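Local coordinates for flagellar hook-associated protein 2 (Helicobacter pylori, PDB 6IWY), which caps the tip of the growing flagellar filament, promoting polymerization of flagellin monomers there and keeping them from leaking out unassembled, at residues A38-E44 with K360-S366; Q187-E191 with S210-L214. All coordinates share one frame; numbering follows the deposited sequence.

Contact 1: residues A38-E44 with K360-S366; sequences AQGDINE and KNLQKAS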
loop_
_atom_site.group_PDB
_atom_site.type_symbol
_atom_site.label_atom_id
_atom_site.label_comp_id
_atom_site.label_asym_id
_atom_site.label_seq_id
_atom_site.Cartn_x
_atom_site.Cartn_y
_atom_site.Cartn_z
ATOM N N ALA A 38 -19.507 5.404 -11.670
ATOM C CA ALA A 38 -18.499 4.497 -11.147
ATOM C C ALA A 38 -17.197 4.667 -11.944
ATOM O O ALA A 38 -17.238 4.885 -13.147
ATOM C CB ALA A 38 -19.008 3.024 -11.211
ATOM N N GLN A 39 -16.066 4.578 -11.238
ATOM C CA GLN A 39 -14.727 4.884 -11.759
ATOM C C GLN A 39 -13.719 3.848 -11.277
ATOM O O GLN A 39 -13.830 3.344 -10.176
ATOM C CB GLN A 39 -14.266 6.249 -11.226
ATOM C CG GLN A 39 -14.633 7.495 -12.079
ATOM C CD GLN A 39 -14.538 8.799 -11.275
ATOM O OE1 GLN A 39 -13.585 9.015 -10.518
ATOM N NE2 GLN A 39 -15.559 9.648 -11.398
ATOM N N GLY A 40 -12.739 3.528 -12.100
ATOM C CA GLY A 40 -11.544 2.828 -11.642
ATOM C C GLY A 40 -10.521 3.845 -11.125
ATOM O O GLY A 40 -10.732 5.049 -11.206
ATOM N N ASP A 41 -9.401 3.344 -10.618
ATOM C CA ASP A 41 -8.353 4.168 -10.037
ATOM C C ASP A 41 -7.313 4.492 -11.112
ATOM O O ASP A 41 -7.037 3.666 -11.968
ATOM C CB ASP A 41 -7.694 3.370 -8.900
ATOM C CG ASP A 41 -7.262 4.234 -7.723
ATOM O OD1 ASP A 41 -6.042 4.204 -7.416
ATOM O OD2 ASP A 41 -8.123 4.910 -7.088
ATOM N N ILE A 42 -6.720 5.675 -11.084
ATOM C CA ILE A 42 -5.653 5.974 -12.030
ATOM C C ILE A 42 -4.527 6.633 -11.291
ATOM O O ILE A 42 -4.722 7.678 -10.718
ATOM C CB ILE A 42 -6.095 6.918 -13.189
ATOM C CG1 ILE A 42 -7.186 6.265 -14.044
ATOM C CG2 ILE A 42 -4.895 7.276 -14.091
ATOM C CD1 ILE A 42 -7.825 7.241 -15.012
ATOM N N ASN A 43 -3.351 6.021 -11.318
ATOM C CA ASN A 43 -2.212 6.521 -10.566
ATOM C C ASN A 43 -1.004 6.602 -11.423
ATOM O O ASN A 43 -0.794 5.754 -12.324
ATOM C CB ASN A 43 -1.859 5.561 -9.454
ATOM C CG ASN A 43 -2.991 5.319 -8.531
ATOM O OD1 ASN A 43 -3.318 6.179 -7.713
ATOM N ND2 ASN A 43 -3.613 4.162 -8.647
ATOM N N GLU A 44 -0.187 7.597 -11.143
ATOM C CA GLU A 44 1.137 7.638 -11.703
ATOM C C GLU A 44 2.027 7.014 -10.677
ATOM O O GLU A 44 1.868 7.284 -9.512
ATOM C CB GLU A 44 1.592 9.067 -11.934
ATOM C CG GLU A 44 0.890 9.760 -13.052
ATOM C CD GLU A 44 1.125 11.226 -13.001
ATOM O OE1 GLU A 44 1.858 11.666 -12.089
ATOM O OE2 GLU A 44 0.566 11.950 -13.848
ATOM N N LYS A 360 1.302 9.331 -7.312
ATOM C CA LYS A 360 0.259 10.364 -7.254
ATOM C C LYS A 360 -1.037 9.776 -7.814
ATOM O O LYS A 360 -1.025 9.192 -8.880
ATOM C CB LYS A 360 0.680 11.585 -8.084
ATOM C CG LYS A 360 -0.358 12.720 -8.217
ATOM C CD LYS A 360 0.296 14.052 -8.588
ATOM C CE LYS A 360 0.295 14.388 -10.090
ATOM N NZ LYS A 360 -0.739 15.429 -10.473
ATOM N N ASN A 361 -2.151 9.951 -7.107
ATOM C CA ASN A 361 -3.456 9.556 -7.629
ATOM C C ASN A 361 -4.000 10.640 -8.555
ATOM O O ASN A 361 -4.000 11.803 -8.204
ATOM C CB ASN A 361 -4.431 9.312 -6.475
ATOM C CG ASN A 361 -5.779 8.841 -6.952
ATOM O OD1 ASN A 361 -6.729 9.608 -6.982
ATOM N ND2 ASN A 361 -5.862 7.583 -7.369
ATOM N N LEU A 362 -4.425 10.245 -9.756
ATOM C CA LEU A 362 -5.061 11.161 -10.728
ATOM C C LEU A 362 -6.604 11.085 -10.702
ATOM O O LEU A 362 -7.300 12.060 -10.998
ATOM C CB LEU A 362 -4.560 10.844 -12.124
ATOM C CG LEU A 362 -3.115 11.261 -12.407
ATOM C CD1 LEU A 362 -2.797 11.086 -13.907
ATOM C CD2 LEU A 362 -2.875 12.672 -11.991
ATOM N N GLN A 363 -7.120 9.919 -10.337
ATOM C CA GLN A 363 -8.552 9.672 -10.287
ATOM C C GLN A 363 -8.844 8.561 -9.280
ATOM O O GLN A 363 -8.240 7.500 -9.349
ATOM C CB GLN A 363 -9.038 9.220 -11.654
ATOM C CG GLN A 363 -10.432 8.773 -11.635
ATOM C CD GLN A 363 -10.949 8.488 -12.989
ATOM O OE1 GLN A 363 -11.138 9.399 -13.791
ATOM N NE2 GLN A 363 -11.212 7.214 -13.260
ATOM N N LYS A 364 -9.769 8.814 -8.358
ATOM C CA LYS A 364 -10.080 7.835 -7.312
ATOM C C LYS A 364 -11.195 6.918 -7.725
ATOM O O LYS A 364 -12.280 7.384 -8.081
ATOM C CB LYS A 364 -10.516 8.502 -6.021
ATOM C CG LYS A 364 -9.490 9.394 -5.393
ATOM C CD LYS A 364 -10.008 9.879 -4.026
ATOM C CE LYS A 364 -9.227 11.075 -3.476
ATOM N NZ LYS A 364 -10.111 11.775 -2.489
ATOM N N ALA A 365 -10.922 5.620 -7.647
ATOM C CA ALA A 365 -11.958 4.593 -7.715
ATOM C C ALA A 365 -13.100 5.041 -6.855
ATOM O O ALA A 365 -12.875 5.565 -5.763
ATOM C CB ALA A 365 -11.432 3.280 -7.212
ATOM N N SER A 366 -14.322 4.851 -7.343
ATOM C CA SER A 366 -15.527 5.314 -6.640
ATOM C C SER A 366 -16.763 4.595 -7.147
ATOM O O SER A 366 -16.798 4.154 -8.285
ATOM C CB SER A 366 -15.681 6.831 -6.782
ATOM O OG SER A 366 -16.465 7.198 -7.905
#
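The backbone oxygen of Q363 accepts two hydrogen bonds: I42 N reaches it in the carbonyl plane at 2.9 Å, and the amide ND2 of N361 comes from above that plane. I42 O is shared in a similar way. L362 N meets it almost head-on to the carbonyl at 2.8 Å, while Q363 N adds a weak bond. Two consecutive residues thus face one, which defines a classic beta bulge and shifts the register by one residue. Beyond the bulge, N43 and N361 form a non-hydrogen-bonded pair and E44 and K360 a hydrogen-bonded pair, placing 359-361 as an outermost strand of the sheet, antiparallel to 42-49, in this fragment of the cap protein.

On the face carrying N43 and N361, side-chain amides do the bonding. N361 has CG anti to its backbone nitrogen (chi1 -177°), and its ND2 donates a hydrogen bond to N43 OD1 at 2.9 Å; that oxygen lies near the N361 amide plane, while ND2 sits above the carbonyl plane of N43. N43 ND2 turns back to D41 OD1 at 2.7 Å and also donates to V114 O of the adjoining strand. The other oxygen of D41, OD2, takes A365 N at 2.9 Å on its anti lone pair, the bond nearly straight at 172°.

The face carrying I42 and Q363 is more mixed. Q363 NE2 donates to G40 O at 3.0 Å, the acceptor lying exactly in its amide plane, and I42 CD1 packs against that amide. Next to them, E44 OE2 approaches L362 CD1. Farther along, Q39 and S366 form an isolated hydrogen-bonded bridge.

N-H groups satisfy both oxygens of buried D41, which would be expected to ease burial of its charge; the D41-A365 and Q363-G40 bonds span the interruption in regular strand pairing.

Contact 2: residues Q187-E191 with S210-L214; sequences QKAME and SIDTL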
loop_
_atom_site.group_PDB
_atom_site.type_symbol
_atom_site.label_atom_id
_atom_site.label_comp_id
_atom_site.label_asym_id
_atom_site.label_seq_id
_atom_site.Cartn_x
_atom_site.Cartn_y
_atom_site.Cartn_z
ATOM N N GLN A 187 -11.735 10.140 12.169
ATOM C CA GLN A 187 -10.893 10.652 11.101
ATOM C C GLN A 187 -10.375 12.066 11.401
ATOM O O GLN A 187 -9.190 12.336 11.260
ATOM C CB GLN A 187 -11.654 10.662 9.793
ATOM C CG GLN A 187 -10.849 11.147 8.603
ATOM C CD GLN A 187 -11.703 11.227 7.340
ATOM O OE1 GLN A 187 -12.774 11.848 7.341
ATOM N NE2 GLN A 187 -11.245 10.592 6.269
ATOM N N LYS A 188 -11.273 12.952 11.820
ATOM C CA LYS A 188 -10.902 14.323 12.152
ATOM C C LYS A 188 -9.919 14.282 13.305
ATOM O O LYS A 188 -8.863 14.925 13.266
ATOM C CB LYS A 188 -12.125 15.176 12.542
ATOM N N ALA A 189 -10.262 13.525 14.340
ATOM C CA ALA A 189 -9.427 13.512 15.530
ATOM C C ALA A 189 -8.023 13.126 15.113
ATOM O O ALA A 189 -7.090 13.817 15.477
ATOM C CB ALA A 189 -9.966 12.578 16.593
ATOM N N MET A 190 -7.892 12.048 14.327
ATOM C CA MET A 190 -6.573 11.497 13.919
ATOM C C MET A 190 -5.825 12.454 13.016
ATOM O O MET A 190 -4.607 12.657 13.130
ATOM C CB MET A 190 -6.748 10.177 13.157
ATOM C CG MET A 190 -7.282 9.026 14.002
ATOM S SD MET A 190 -7.338 7.432 13.144
ATOM C CE MET A 190 -7.917 6.361 14.474
ATOM N N GLU A 191 -6.577 13.051 12.105
ATOM C CA GLU A 191 -6.022 14.046 11.213
ATOM C C GLU A 191 -5.554 15.258 12.003
ATOM O O GLU A 191 -4.492 15.782 11.721
ATOM C CB GLU A 191 -7.036 14.423 10.121
ATOM C CG GLU A 191 -7.181 13.351 9.038
ATOM C CD GLU A 191 -8.077 13.747 7.845
ATOM O OE1 GLU A 191 -8.852 14.714 7.966
ATOM O OE2 GLU A 191 -8.010 13.067 6.785
ATOM N N SER A 210 -2.221 9.470 5.050
ATOM C CA SER A 210 -3.608 9.855 5.004
ATOM C C SER A 210 -4.473 8.845 5.729
ATOM O O SER A 210 -4.080 7.694 5.942
ATOM C CB SER A 210 -4.062 9.992 3.555
ATOM O OG SER A 210 -3.791 8.795 2.872
ATOM N N ILE A 211 -5.661 9.312 6.090
ATOM C CA ILE A 211 -6.688 8.523 6.724
ATOM C C ILE A 211 -7.991 8.761 5.965
ATOM O O ILE A 211 -8.633 9.782 6.141
ATOM C CB ILE A 211 -6.858 8.975 8.165
ATOM C CG1 ILE A 211 -5.590 8.683 8.964
ATOM C CG2 ILE A 211 -8.001 8.254 8.825
ATOM C CD1 ILE A 211 -5.153 9.815 9.766
ATOM N N ASP A 212 -8.367 7.815 5.122
ATOM C CA ASP A 212 -9.594 7.884 4.328
ATOM C C ASP A 212 -10.742 7.111 4.985
ATOM O O ASP A 212 -10.517 6.175 5.741
ATOM C CB ASP A 212 -9.377 7.254 2.936
ATOM C CG ASP A 212 -8.416 8.041 2.045
ATOM O OD1 ASP A 212 -8.187 9.236 2.293
ATOM O OD2 ASP A 212 -7.892 7.437 1.074
ATOM N N THR A 213 -11.971 7.498 4.658
ATOM C CA THR A 213 -13.135 6.684 4.966
ATOM C C THR A 213 -13.530 5.865 3.736
ATOM O O THR A 213 -13.333 6.279 2.596
ATOM C CB THR A 213 -14.330 7.522 5.406
ATOM O OG1 THR A 213 -14.954 8.099 4.257
ATOM C CG2 THR A 213 -13.883 8.628 6.355
ATOM N N LEU A 214 -14.124 4.711 3.996
ATOM C CA LEU A 214 -14.396 3.732 2.959
ATOM C C LEU A 214 -15.621 2.883 3.341
ATOM O O LEU A 214 -16.160 3.031 4.433
ATOM C CB LEU A 214 -13.107 2.939 2.735
ATOM C CG LEU A 214 -13.002 1.426 2.605
ATOM C CD1 LEU A 214 -13.394 0.849 1.215
ATOM C CD2 LEU A 214 -11.538 1.133 2.928
#
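Q187 extends its side chain fully, with CG anti to the backbone nitrogen (chi1 -178°) and CD anti to CA, which carries the terminal amide from the helix flank across to strand 210-214. I211 places CG2 anti to its own nitrogen and sends CG1 and CD1 toward the helix. The Q187 and I211 side chains run alongside each other, pointing opposite ways, CG to CG2 at 4.1 Å.

The amide finds the strand backbone: Q187 NE2 donates to I211 O at 2.7 Å with an N-H...O angle of 159°. The acceptor lies near the amide plane of Q187, whereas the donor is tilted from the carbonyl plane. T213 sets its methyl CG2 against the same amide, 3.3 Å from NE2, and the two side chains lie roughly perpendicular.

Apolar packing completes the contact one helical turn on. I211 CD1 lies 3.8 Å from M190 CB and 4.1 Å from E191 CG, so its end rests against the stems of two neighbouring helix residues. The tail of M190 leads away from the strand, and its side chain also touches I169 of strand 164-173.

The segments run antiparallel, their axes 174° apart and 9.0 Å at closest approach, and helix 179-196 thus packs against an outer strand of a three-stranded antiparallel sheet. D212 points away from the helix; its carboxylate forms a salt bridge with R124 and a hydrogen bond with Y126.

E191 OE2 stands 3.4 Å from I211 O, but both are acceptors. The single polar link therefore depends on the glutamine N-H, which engages a strand-edge carbonyl, while the apolar part comes from I211 against the aliphatic carbons of M190 and E191.

From the N terminus, the chain first passes through 38-44, entering strand 42-49 of an antiparallel sheet. It then builds much of the modelled structure before 360-366 returns beside that strand, so contact 1 closes a loop of 315 residues. Contact 2 falls within this long excursion: helix 179-196 is followed by the short helix 201-205 and strand 209-214, closing a local loop of 18 residues. The two contacts are therefore nested and do not cross. Contact 1 joins distant parts of the sequence within one sheet, whereas contact 2 joins a helix to another sheet. Their centres are 19 Å apart, and their nearest atoms, about 6 Å apart, do not touch.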